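Local coordinates for protein glyoxylate reductase (Paecilomyces sp. J18, PDB 3WNV) that probably reduces glyoxylate to glycolate with a nicotinamide cofactor, as a member of the D-isomer specific 2-hydroxyacid dehydrogenase family, at residues R128-P133 against R285-P290; L122-L127 against H150-K155; G236-N241 against K261-G266; I248-L253 against D268-E273. One frame throughout, in Å; residues are numbered along the deposited sequence.

Contact 1 (R128-P133 against R285-P290); sequences RQAYVP and RAMLLP
Gln129 and Arg285 lie side by side, and their side chains point the same way. Van der Waals contact of the Gln129 amide with the Arg285 stem makes up much of the contact. Gln129 OE1 rests on the aliphatic stem of Arg285, 3.3 Å from Arg285 CG. Further back, Gln129 CD sits 3.7 Å from Arg285 CB. Gln129 CG stands anti to the carbonyl carbon (chi1 -50°), and the extended chain beyond it keeps the amide beside the arginine stem. The amide and guanidinium planes are 40° apart. Nearer the strand, Ala130 CB reaches Met287 SD at 4.4 Å, and Tyr131 CB lies 3.8 Å from Ala286 O. The tyrosine ring itself leads away.

No direct hydrogen bond joins the two segments, so the polar link runs through water 1. Gln129 NE2 donates to water 1 at 2.9 Å, while the bond from Arg285 NH1 is weak. With an alanine in place of Gln129, the Arg285 stem would probably lose its flanking amide and water 1 its firmer donor.

Gln129 has positive phi and ends helix 112-127 in a Schellman motif. Val132 N then bonds back to Gln129 O at 3.2 Å as helix 131-138 begins. Strand 287-288 is the outermost strand on its side of the parallel sheet. The contact thus packs a capped helix end and the following turn against the sheet edge of a Rossmann-type domain.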
loop_
_atom_site.group_PDB
_atom_site.type_symbol
_atom_site.label_atom_id
_atom_site.label_comp_id
_atom_site.label_asym_id
_atom_site.label_seq_id
_atom_site.Cartn_x
_atom_site.Cartn_y
_atom_site.Cartn_z
ATOM N N ARG A 128 -3.762 22.185 -7.266
ATOM C CA ARG A 128 -3.004 23.410 -7.539
ATOM C C ARG A 128 -2.015 23.235 -8.692
ATOM O O ARG A 128 -1.317 24.209 -9.064
ATOM C CB ARG A 128 -2.209 23.879 -6.280
ATOM C CG ARG A 128 -3.057 24.161 -5.022
ATOM C CD ARG A 128 -4.125 25.192 -5.362
ATOM N NE ARG A 128 -4.805 25.681 -4.149
ATOM C CZ ARG A 128 -4.520 26.832 -3.532
ATOM N NH1 ARG A 128 -3.580 27.646 -4.004
ATOM N NH2 ARG A 128 -5.192 27.169 -2.430
ATOM N N GLN A 129 -1.928 22.010 -9.232
ATOM C CA GLN A 129 -0.838 21.617 -10.174
ATOM C C GLN A 129 0.498 22.174 -9.666
ATOM O O GLN A 129 1.254 22.894 -10.371
ATOM C CB GLN A 129 -1.166 22.034 -11.629
ATOM C CG GLN A 129 -2.569 21.556 -12.011
ATOM C CD GLN A 129 -2.957 21.797 -13.445
ATOM O OE1 GLN A 129 -2.217 22.422 -14.205
ATOM N NE2 GLN A 129 -4.124 21.272 -13.844
ATOM N N ALA A 130 0.790 21.813 -8.426
ATOM C CA ALA A 130 1.807 22.506 -7.642
ATOM C C ALA A 130 3.236 22.281 -8.106
ATOM O O ALA A 130 4.138 22.996 -7.676
ATOM C CB ALA A 130 1.683 22.137 -6.154
ATOM N N TYR A 131 3.469 21.273 -8.942
ATOM C CA TYR A 131 4.827 21.075 -9.459
ATOM C C TYR A 131 5.293 22.290 -10.256
ATOM O O TYR A 131 6.473 22.624 -10.271
ATOM C CB TYR A 131 4.938 19.755 -10.273
ATOM C CG TYR A 131 6.364 19.477 -10.738
ATOM C CD1 TYR A 131 7.356 19.114 -9.827
ATOM C CD2 TYR A 131 6.713 19.603 -12.081
ATOM C CE1 TYR A 131 8.692 18.866 -10.255
ATOM C CE2 TYR A 131 8.031 19.372 -12.523
ATOM C CZ TYR A 131 9.005 18.988 -11.594
ATOM O OH TYR A 131 10.294 18.741 -12.018
ATOM N N VAL A 132 4.373 22.967 -10.930
ATOM C CA VAL A 132 4.747 24.184 -11.645
ATOM C C VAL A 132 5.281 25.298 -10.721
ATOM O O VAL A 132 6.387 25.764 -10.938
ATOM C CB VAL A 132 3.635 24.663 -12.614
ATOM C CG1 VAL A 132 4.060 25.914 -13.349
ATOM C CG2 VAL A 132 3.349 23.538 -13.604
ATOM N N PRO A 133 4.501 25.734 -9.704
ATOM C CA PRO A 133 5.058 26.777 -8.820
ATOM C C PRO A 133 6.232 26.313 -7.940
ATOM O O PRO A 133 7.109 27.129 -7.676
ATOM C CB PRO A 133 3.844 27.202 -7.960
ATOM C CG PRO A 133 2.888 26.045 -8.032
ATOM C CD PRO A 133 3.061 25.525 -9.452
ATOM N N ARG A 285 1.757 19.086 -14.810
ATOM C CA ARG A 285 0.450 19.272 -14.149
ATOM C C ARG A 285 0.095 18.153 -13.183
ATOM O O ARG A 285 -0.800 18.322 -12.347
ATOM C CB ARG A 285 -0.689 19.395 -15.173
ATOM C CG ARG A 285 -0.435 20.447 -16.238
ATOM C CD ARG A 285 -1.616 20.541 -17.199
ATOM N NE ARG A 285 -1.448 21.690 -18.083
ATOM C CZ ARG A 285 -2.433 22.352 -18.692
ATOM N NH1 ARG A 285 -3.703 21.990 -18.519
ATOM N NH2 ARG A 285 -2.138 23.383 -19.483
ATOM N N ALA A 286 0.809 17.028 -13.271
ATOM C CA ALA A 286 0.678 15.923 -12.313
ATOM C C ALA A 286 1.433 16.209 -11.010
ATOM O O ALA A 286 2.401 16.965 -10.994
ATOM C CB ALA A 286 1.196 14.631 -12.933
ATOM N N MET A 287 0.979 15.615 -9.910
ATOM C CA MET A 287 1.703 15.727 -8.639
ATOM C C MET A 287 2.155 14.333 -8.260
ATOM O O MET A 287 1.307 13.462 -8.041
ATOM C CB MET A 287 0.787 16.300 -7.566
ATOM C CG MET A 287 1.521 16.481 -6.240
ATOM S SD MET A 287 2.687 17.886 -6.275
ATOM C CE MET A 287 3.623 17.684 -4.754
ATOM N N LEU A 288 3.473 14.112 -8.226
ATOM C CA LEU A 288 4.016 12.737 -8.180
ATOM C C LEU A 288 5.018 12.588 -7.052
ATOM O O LEU A 288 5.956 13.416 -6.919
ATOM C CB LEU A 288 4.741 12.421 -9.482
ATOM C CG LEU A 288 3.912 12.527 -10.763
ATOM C CD1 LEU A 288 4.710 12.123 -11.983
ATOM C CD2 LEU A 288 2.632 11.650 -10.672
ATOM N N LEU A 289 4.853 11.523 -6.263
ATOM C CA LEU A 289 5.828 11.128 -5.233
ATOM C C LEU A 289 6.282 9.683 -5.462
ATOM O O LEU A 289 5.546 8.863 -6.029
ATOM C CB LEU A 289 5.201 11.260 -3.827
ATOM C CG LEU A 289 4.908 12.716 -3.398
ATOM C CD1 LEU A 289 4.116 12.695 -2.087
ATOM C CD2 LEU A 289 6.216 13.492 -3.204
ATOM N N PRO A 290 7.508 9.353 -5.016
ATOM C CA PRO A 290 8.024 7.979 -5.229
ATOM C C PRO A 290 7.711 7.027 -4.085
ATOM O O PRO A 290 8.616 6.525 -3.377
ATOM C CB PRO A 290 9.528 8.186 -5.358
ATOM C CG PRO A 290 9.805 9.424 -4.430
ATOM C CD PRO A 290 8.563 10.312 -4.621
HETATM O O HOH W 1 -5.408 20.318 -16.218
#

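Contact 2 (L122-L127 against H150-K155); sequences LMIGAL and HDPNGK
The last turn of helix 112-127 packs against the loop that leads into strand 156-160, with Leu127, Ile124 and Met123 facing His150 and Pro152. His150 N donates to Leu127 O at 3.0 Å, with an N-H...O angle of 157°. The donor stands 33° out of the carbonyl plane. The bond ties the loop to a carbonyl at the helix C-terminus.

Leu127 supplies most of the helix side. Leu127 CB lies 3.5 Å from His150 O, and its CD1 lies 4.1 Å from Pro152 CB. The two side chains cross obliquely. In this Rossmann-type domain the same helix also lies on the parallel sheet, where Leu127 touches Val238 and Met123 touches Val240. The loop therefore closes over a flank of that helix.

Ile124 CD1 comes at about a right angle to the proline and stops 4.0 Å from Pro152 CG. Met123 has CG anti to the backbone N (chi1 -177°) and runs extended to SD, then turns to bring CE 4.3 Å from Pro152 CB. Pro152 itself opens a type II turn that ends at Lys155, with Gly154 at positive phi. Lys155 folds back across it, and its NZ donates to Asp151 O at 3.0 Å.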
loop_
_atom_site.group_PDB
_atom_site.type_symbol
_atom_site.label_atom_id
_atom_site.label_comp_id
_atom_site.label_asym_id
_atom_site.label_seq_id
_atom_site.Cartn_x
_atom_site.Cartn_y
_atom_site.Cartn_z
ATOM N N LEU A 122 -0.971 14.974 -1.729
ATOM C CA LEU A 122 -1.104 14.785 -3.166
ATOM C C LEU A 122 -2.345 15.435 -3.774
ATOM O O LEU A 122 -2.278 15.938 -4.884
ATOM C CB LEU A 122 -1.064 13.287 -3.519
ATOM C CG LEU A 122 0.278 12.614 -3.364
ATOM C CD1 LEU A 122 0.129 11.078 -3.521
ATOM C CD2 LEU A 122 1.289 13.177 -4.400
ATOM N N MET A 123 -3.495 15.364 -3.092
ATOM C CA MET A 123 -4.729 15.942 -3.626
ATOM C C MET A 123 -4.610 17.464 -3.774
ATOM O O MET A 123 -4.977 18.036 -4.777
ATOM C CB MET A 123 -5.895 15.609 -2.687
ATOM C CG MET A 123 -7.235 16.118 -3.217
ATOM S SD MET A 123 -8.599 15.839 -2.038
ATOM C CE MET A 123 -8.281 17.100 -0.787
ATOM N N ILE A 124 -4.133 18.136 -2.739
ATOM C CA ILE A 124 -3.973 19.576 -2.831
ATOM C C ILE A 124 -2.929 19.914 -3.921
ATOM O O ILE A 124 -3.164 20.829 -4.733
ATOM C CB ILE A 124 -3.524 20.130 -1.472
ATOM C CG1 ILE A 124 -4.631 19.855 -0.419
ATOM C CG2 ILE A 124 -3.234 21.639 -1.576
ATOM C CD1 ILE A 124 -6.013 20.383 -0.806
ATOM N N GLY A 125 -1.844 19.138 -3.993
ATOM C CA GLY A 125 -0.804 19.325 -5.017
ATOM C C GLY A 125 -1.421 19.249 -6.428
ATOM O O GLY A 125 -1.108 20.069 -7.326
ATOM N N ALA A 126 -2.312 18.281 -6.610
ATOM C CA ALA A 126 -2.903 18.018 -7.930
ATOM C C ALA A 126 -3.888 19.124 -8.286
ATOM O O ALA A 126 -3.916 19.605 -9.425
ATOM C CB ALA A 126 -3.573 16.666 -7.931
ATOM N N LEU A 127 -4.673 19.550 -7.293
ATOM C CA LEU A 127 -5.639 20.632 -7.527
ATOM C C LEU A 127 -4.985 21.980 -7.758
ATOM O O LEU A 127 -5.635 22.859 -8.346
ATOM C CB LEU A 127 -6.579 20.756 -6.338
ATOM C CG LEU A 127 -7.595 19.629 -6.138
ATOM C CD1 LEU A 127 -8.183 19.731 -4.754
ATOM C CD2 LEU A 127 -8.700 19.722 -7.163
ATOM N N HIS A 150 -7.919 24.864 -8.141
ATOM C CA HIS A 150 -9.295 24.777 -7.638
ATOM C C HIS A 150 -9.314 24.439 -6.159
ATOM O O HIS A 150 -8.459 23.678 -5.665
ATOM C CB HIS A 150 -10.013 23.665 -8.398
ATOM C CG HIS A 150 -10.387 24.063 -9.787
ATOM N ND1 HIS A 150 -11.468 24.876 -10.065
ATOM C CD2 HIS A 150 -9.779 23.821 -10.976
ATOM C CE1 HIS A 150 -11.529 25.091 -11.369
ATOM N NE2 HIS A 150 -10.523 24.457 -11.944
ATOM N N ASP A 151 -10.283 24.993 -5.433
ATOM C CA ASP A 151 -10.435 24.696 -4.019
ATOM C C ASP A 151 -11.153 23.388 -3.877
ATOM O O ASP A 151 -12.043 23.084 -4.675
ATOM C CB ASP A 151 -11.297 25.755 -3.342
ATOM C CG ASP A 151 -10.632 27.121 -3.340
ATOM O OD1 ASP A 151 -9.377 27.181 -3.330
ATOM O OD2 ASP A 151 -11.381 28.111 -3.364
ATOM N N PRO A 152 -10.772 22.604 -2.871
ATOM C CA PRO A 152 -11.556 21.388 -2.592
ATOM C C PRO A 152 -12.884 21.676 -1.923
ATOM O O PRO A 152 -13.780 20.819 -1.956
ATOM C CB PRO A 152 -10.661 20.610 -1.628
ATOM C CG PRO A 152 -9.783 21.644 -0.980
ATOM C CD PRO A 152 -9.560 22.710 -2.037
ATOM N N ASN A 153 -13.027 22.857 -1.318
ATOM C CA ASN A 153 -14.301 23.224 -0.685
ATOM C C ASN A 153 -15.543 22.978 -1.581
ATOM O O ASN A 153 -15.583 23.396 -2.743
ATOM C CB ASN A 153 -14.259 24.707 -0.229
ATOM C CG ASN A 153 -15.414 25.075 0.654
ATOM O OD1 ASN A 153 -15.794 24.310 1.518
ATOM N ND2 ASN A 153 -16.005 26.258 0.433
ATOM N N GLY A 154 -16.552 22.309 -1.029
ATOM C CA GLY A 154 -17.784 22.022 -1.744
ATOM C C GLY A 154 -17.709 20.914 -2.780
ATOM O O GLY A 154 -18.721 20.605 -3.409
ATOM N N LYS A 155 -16.532 20.327 -2.979
ATOM C CA LYS A 155 -16.380 19.310 -4.003
ATOM C C LYS A 155 -16.542 17.908 -3.433
ATOM O O LYS A 155 -16.356 17.686 -2.249
ATOM C CB LYS A 155 -15.016 19.427 -4.672
ATOM C CG LYS A 155 -14.868 20.733 -5.488
ATOM C CD LYS A 155 -13.645 20.683 -6.379
ATOM C CE LYS A 155 -13.786 21.720 -7.482
ATOM N NZ LYS A 155 -14.065 23.062 -6.892
#

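Contact 3 (G236-N241 against K261-G266); sequences GVVIVN and KVASVG
Ile239 O takes two donors from the neighbouring strand. Gly266 N bonds to Ile239 O at 2.9 Å with an N-H...O angle of 164°, and Val265 CA makes a CA-H...O contact with Ile239 O at 3.1 Å. Gly266 O is held likewise by Asn241 N and Val240 CA. Ile239 N donates to Ser264 O. These bonds form a parallel ladder pairing Ile239 with Val265 and Val240 with Gly266.

At the other end the pattern is less regular. Ala263 has helix-like backbone angles, and its N donates to Val237 O at 2.8 Å. The buried Ser264 N has no partner in the model. Gly236 N closes this end on Lys261 O, also at 2.8 Å.

Val237 holds CG1 between its backbone N and carbonyl carbon (chi1 63°), which sets CG1 3.7 Å from Val262 CG2. Ile239 CD1 also meets Val262 CG2, at 3.9 Å, the side chains at about a right angle. At Gly266 a side chain would press on Val240 CG2.

The two strands belong to a beta-alpha-beta unit. Its helix 250-259 packs on Ile239, Val262 and Val265. Helix 112-127 lies on Val238 and Val240, and strands 210-213 and 287-288 flank the pair.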
loop_
_atom_site.group_PDB
_atom_site.type_symbol
_atom_site.label_atom_id
_atom_site.label_comp_id
_atom_site.label_asym_id
_atom_site.label_seq_id
_atom_site.Cartn_x
_atom_site.Cartn_y
_atom_site.Cartn_z
ATOM N N GLY A 236 -12.453 16.810 -16.323
ATOM C CA GLY A 236 -11.718 17.556 -15.305
ATOM C C GLY A 236 -11.544 16.857 -13.956
ATOM O O GLY A 236 -11.147 17.498 -12.959
ATOM N N VAL A 237 -11.803 15.541 -13.905
ATOM C CA VAL A 237 -11.618 14.780 -12.660
ATOM C C VAL A 237 -10.156 14.862 -12.254
ATOM O O VAL A 237 -9.281 15.028 -13.105
ATOM C CB VAL A 237 -12.027 13.274 -12.860
ATOM C CG1 VAL A 237 -11.131 12.597 -13.902
ATOM C CG2 VAL A 237 -12.071 12.498 -11.531
ATOM N N VAL A 238 -9.895 14.787 -10.951
ATOM C CA VAL A 238 -8.552 14.626 -10.434
ATOM C C VAL A 238 -8.495 13.253 -9.764
ATOM O O VAL A 238 -9.379 12.892 -8.962
ATOM C CB VAL A 238 -8.228 15.721 -9.410
ATOM C CG1 VAL A 238 -6.922 15.379 -8.655
ATOM C CG2 VAL A 238 -8.126 17.065 -10.099
ATOM N N ILE A 239 -7.475 12.486 -10.098
ATOM C CA ILE A 239 -7.346 11.117 -9.545
ATOM C C ILE A 239 -6.187 11.022 -8.570
ATOM O O ILE A 239 -5.092 11.437 -8.894
ATOM C CB ILE A 239 -7.207 10.054 -10.679
ATOM C CG1 ILE A 239 -8.464 9.997 -11.545
ATOM C CG2 ILE A 239 -6.872 8.667 -10.108
ATOM C CD1 ILE A 239 -8.278 9.275 -12.851
ATOM N N VAL A 240 -6.434 10.456 -7.387
ATOM C CA VAL A 240 -5.368 10.209 -6.393
ATOM C C VAL A 240 -5.225 8.733 -6.126
ATOM O O VAL A 240 -6.238 8.039 -5.971
ATOM C CB VAL A 240 -5.691 10.945 -5.092
ATOM C CG1 VAL A 240 -4.728 10.550 -3.952
ATOM C CG2 VAL A 240 -5.691 12.473 -5.301
ATOM N N ASN A 241 -3.981 8.257 -6.065
ATOM C CA ASN A 241 -3.696 6.877 -5.740
ATOM C C ASN A 241 -2.526 6.757 -4.826
ATOM O O ASN A 241 -1.447 7.082 -5.190
ATOM C CB ASN A 241 -3.394 6.104 -7.026
ATOM C CG ASN A 241 -3.486 4.615 -6.861
ATOM O OD1 ASN A 241 -3.870 4.150 -5.829
ATOM N ND2 ASN A 241 -3.182 3.894 -7.904
ATOM N N LYS A 261 -9.311 14.849 -20.379
ATOM C CA LYS A 261 -10.380 14.204 -19.592
ATOM C C LYS A 261 -10.061 14.288 -18.101
ATOM O O LYS A 261 -10.918 14.634 -17.277
ATOM C CB LYS A 261 -10.514 12.728 -19.989
ATOM C CG LYS A 261 -11.577 11.977 -19.200
ATOM C CD LYS A 261 -12.951 12.394 -19.701
ATOM C CE LYS A 261 -14.029 12.064 -18.694
ATOM N NZ LYS A 261 -15.392 12.453 -19.203
ATOM N N VAL A 262 -8.824 13.923 -17.757
ATOM C CA VAL A 262 -8.351 14.009 -16.385
ATOM C C VAL A 262 -7.531 15.295 -16.262
ATOM O O VAL A 262 -6.580 15.517 -17.029
ATOM C CB VAL A 262 -7.503 12.767 -16.026
ATOM C CG1 VAL A 262 -6.857 12.925 -14.639
ATOM C CG2 VAL A 262 -8.356 11.458 -16.097
ATOM N N ALA A 263 -7.886 16.149 -15.312
ATOM C CA ALA A 263 -7.224 17.433 -15.180
ATOM C C ALA A 263 -5.820 17.259 -14.566
ATOM O O ALA A 263 -4.831 17.888 -14.988
ATOM C CB ALA A 263 -8.075 18.378 -14.344
ATOM N N SER A 264 -5.725 16.392 -13.563
ATOM C CA SER A 264 -4.469 16.195 -12.860
ATOM C C SER A 264 -4.537 14.893 -12.097
ATOM O O SER A 264 -5.616 14.321 -11.936
ATOM C CB SER A 264 -4.173 17.341 -11.899
ATOM O OG SER A 264 -2.853 17.174 -11.362
ATOM N N VAL A 265 -3.387 14.423 -11.642
ATOM C CA VAL A 265 -3.343 13.268 -10.760
ATOM C C VAL A 265 -2.400 13.556 -9.608
ATOM O O VAL A 265 -1.480 14.353 -9.727
ATOM C CB VAL A 265 -2.898 11.964 -11.425
ATOM C CG1 VAL A 265 -3.910 11.508 -12.514
ATOM C CG2 VAL A 265 -1.472 12.129 -12.038
ATOM N N GLY A 266 -2.661 12.880 -8.500
ATOM C CA GLY A 266 -1.824 12.959 -7.309
ATOM C C GLY A 266 -1.451 11.523 -6.968
ATOM O O GLY A 266 -2.241 10.813 -6.338
#

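Contact 4 (I248-L253 against D268-E273); sequences IDEKAL and DVYENE
Glu250 lays its carboxylate across the backbone of Tyr270 and Glu271. Glu250 OE1 accepts from Glu271 N at 2.7 Å in an almost straight bond, met on the syn side and 31° out of the carboxylate plane. Glu250 OE1 also lies 3.3 Å from Tyr270 CA. It sits at the edge of the tyrosine ring, with the carboxylate turned 84° to the ring.

The bond is returned. Glu271 has CG anti to its backbone N (chi1 -178°) and extends to place OE1 3.1 Å from Glu250 N. Glu271 OE2 bonds to His223. Water 2 donates to Glu271 OE1 and to Asp249 OD1, and accepts from Lys251 N. Asp249 is the N-cap of helix 250-259, and its OD1 accepts from Ala252 N. Glu250 OE2 accepts from Glu277 N and, at 2.7 Å, from water 3, which accepts from Asn272 N.

With a leucine in place of Glu250, Glu271 N would probably be left without its acceptor and water 3 without one mate.

Glu273 OE2 bonds to His291 ND1, consistent with the glutamate-histidine pair of this family's active site. Glu250 OE1 and Glu271 OE1 are 5.0 Å apart, and backbone N-H groups and the helix N-terminus probably offset their like charges.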
loop_
_atom_site.group_PDB
_atom_site.type_symbol
_atom_site.label_atom_id
_atom_site.label_comp_id
_atom_site.label_asym_id
_atom_site.label_seq_id
_atom_site.Cartn_x
_atom_site.Cartn_y
_atom_site.Cartn_z
ATOM N N ILE A 248 -4.614 0.899 -11.698
ATOM C CA ILE A 248 -4.967 1.753 -12.812
ATOM C C ILE A 248 -4.146 1.308 -14.013
ATOM O O ILE A 248 -2.980 0.957 -13.862
ATOM C CB ILE A 248 -4.629 3.230 -12.535
ATOM C CG1 ILE A 248 -5.300 3.667 -11.249
ATOM C CG2 ILE A 248 -5.034 4.090 -13.776
ATOM C CD1 ILE A 248 -4.908 5.061 -10.752
ATOM N N ASP A 249 -4.795 1.267 -15.181
ATOM C CA ASP A 249 -4.144 1.066 -16.468
ATOM C C ASP A 249 -3.380 2.367 -16.754
ATOM O O ASP A 249 -3.959 3.351 -17.235
ATOM C CB ASP A 249 -5.219 0.798 -17.546
ATOM C CG ASP A 249 -4.623 0.581 -18.925
ATOM O OD1 ASP A 249 -3.451 0.935 -19.119
ATOM O OD2 ASP A 249 -5.319 0.053 -19.830
ATOM N N GLU A 250 -2.096 2.395 -16.396
ATOM C CA GLU A 250 -1.365 3.664 -16.379
ATOM C C GLU A 250 -1.251 4.239 -17.784
ATOM O O GLU A 250 -1.242 5.460 -17.975
ATOM C CB GLU A 250 0.019 3.446 -15.752
ATOM C CG GLU A 250 0.702 4.726 -15.280
ATOM C CD GLU A 250 1.873 4.395 -14.338
ATOM O OE1 GLU A 250 1.574 3.860 -13.248
ATOM O OE2 GLU A 250 3.079 4.623 -14.683
ATOM N N LYS A 251 -1.194 3.374 -18.784
ATOM C CA LYS A 251 -1.114 3.882 -20.159
ATOM C C LYS A 251 -2.426 4.555 -20.534
ATOM O O LYS A 251 -2.435 5.588 -21.189
ATOM C CB LYS A 251 -0.763 2.783 -21.159
ATOM C CG LYS A 251 0.707 2.412 -21.177
ATOM C CD LYS A 251 0.915 1.258 -22.111
ATOM C CE LYS A 251 2.330 0.725 -21.989
ATOM N NZ LYS A 251 2.496 -0.560 -22.724
ATOM N N ALA A 252 -3.541 3.997 -20.076
ATOM C CA ALA A 252 -4.841 4.633 -20.307
ATOM C C ALA A 252 -5.010 5.942 -19.536
ATOM O O ALA A 252 -5.638 6.903 -20.014
ATOM C CB ALA A 252 -5.977 3.669 -19.947
ATOM N N LEU A 253 -4.459 5.982 -18.338
ATOM C CA LEU A 253 -4.467 7.187 -17.526
ATOM C C LEU A 253 -3.698 8.289 -18.263
ATOM O O LEU A 253 -4.155 9.452 -18.332
ATOM C CB LEU A 253 -3.840 6.874 -16.158
ATOM C CG LEU A 253 -3.609 8.134 -15.306
ATOM C CD1 LEU A 253 -4.912 8.673 -14.840
ATOM C CD2 LEU A 253 -2.696 7.765 -14.114
ATOM N N ASP A 268 1.283 8.329 -5.588
ATOM C CA ASP A 268 2.396 7.911 -4.759
ATOM C C ASP A 268 2.809 6.555 -5.257
ATOM O O ASP A 268 3.834 6.032 -4.863
ATOM C CB ASP A 268 1.934 7.801 -3.316
ATOM C CG ASP A 268 3.100 7.721 -2.319
ATOM O OD1 ASP A 268 4.108 8.460 -2.500
ATOM O OD2 ASP A 268 2.977 6.925 -1.362
ATOM N N VAL A 269 2.038 5.999 -6.173
ATOM C CA VAL A 269 2.301 4.618 -6.636
ATOM C C VAL A 269 2.093 4.461 -8.132
ATOM O O VAL A 269 1.354 5.239 -8.740
ATOM C CB VAL A 269 1.411 3.584 -5.877
ATOM C CG1 VAL A 269 1.784 3.557 -4.414
ATOM C CG2 VAL A 269 -0.092 3.897 -6.072
ATOM N N TYR A 270 2.730 3.448 -8.727
ATOM C CA TYR A 270 2.796 3.312 -10.183
ATOM C C TYR A 270 2.758 1.859 -10.612
ATOM O O TYR A 270 3.224 0.961 -9.887
ATOM C CB TYR A 270 4.076 3.976 -10.756
ATOM C CG TYR A 270 4.197 5.371 -10.207
ATOM C CD1 TYR A 270 3.518 6.428 -10.802
ATOM C CD2 TYR A 270 4.900 5.593 -9.032
ATOM C CE1 TYR A 270 3.589 7.712 -10.270
ATOM C CE2 TYR A 270 4.967 6.856 -8.485
ATOM C CZ TYR A 270 4.297 7.900 -9.098
ATOM O OH TYR A 270 4.381 9.150 -8.527
ATOM N N GLU A 271 2.257 1.632 -11.811
ATOM C CA GLU A 271 2.045 0.263 -12.272
ATOM C C GLU A 271 3.312 -0.589 -12.345
ATOM O O GLU A 271 3.241 -1.780 -12.068
ATOM C CB GLU A 271 1.325 0.260 -13.622
ATOM C CG GLU A 271 1.023 -1.141 -14.139
ATOM C CD GLU A 271 0.115 -1.128 -15.354
ATOM O OE1 GLU A 271 -0.225 -0.021 -15.813
ATOM O OE2 GLU A 271 -0.245 -2.225 -15.859
ATOM N N ASN A 272 4.448 0.002 -12.727
ATOM C CA ASN A 272 5.701 -0.738 -12.807
ATOM C C ASN A 272 6.809 -0.106 -11.999
ATOM O O ASN A 272 7.955 0.002 -12.455
ATOM C CB ASN A 272 6.116 -0.872 -14.263
ATOM C CG ASN A 272 5.133 -1.725 -15.044
ATOM O OD1 ASN A 272 5.032 -2.927 -14.802
ATOM N ND2 ASN A 272 4.399 -1.114 -15.968
ATOM N N GLU A 273 6.473 0.317 -10.786
ATOM C CA GLU A 273 7.423 1.093 -9.997
ATOM C C GLU A 273 8.649 0.218 -9.713
ATOM O O GLU A 273 8.528 -0.983 -9.523
ATOM C CB GLU A 273 6.752 1.718 -8.748
ATOM C CG GLU A 273 6.375 0.774 -7.655
ATOM C CD GLU A 273 5.701 1.481 -6.480
ATOM O OE1 GLU A 273 4.600 2.085 -6.676
ATOM O OE2 GLU A 273 6.243 1.393 -5.359
HETATM O O HOH W 2 -0.659 0.467 -18.528
HETATM O O HOH W 3 4.666 2.492 -14.000
#

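Overall arrangement
All four contacts lie in the Rossmann-type nucleotide-binding domain. Contacts 1, 2 and 3 cluster, with centres 10 to 12 Å apart. Contact 4 is 13 Å from contact 3 and 21 Å from contact 2. Contact 3 joins two inner strands of the parallel sheet. Contact 1 reaches the next strand, 287-288, and contact 2 uses helix 112-127 on one sheet face. Contact 4 starts helix 250-259, which links the strands of contact 3. Along the chain contacts 1 and 2 alternate, as do 3 and 4, and the latter two are nested inside contact 1. Ser264 bonds to Arg285, and Asn241 to Asp268. The contacts probably help hold helices and loops on the cofactor-binding domain's sheet.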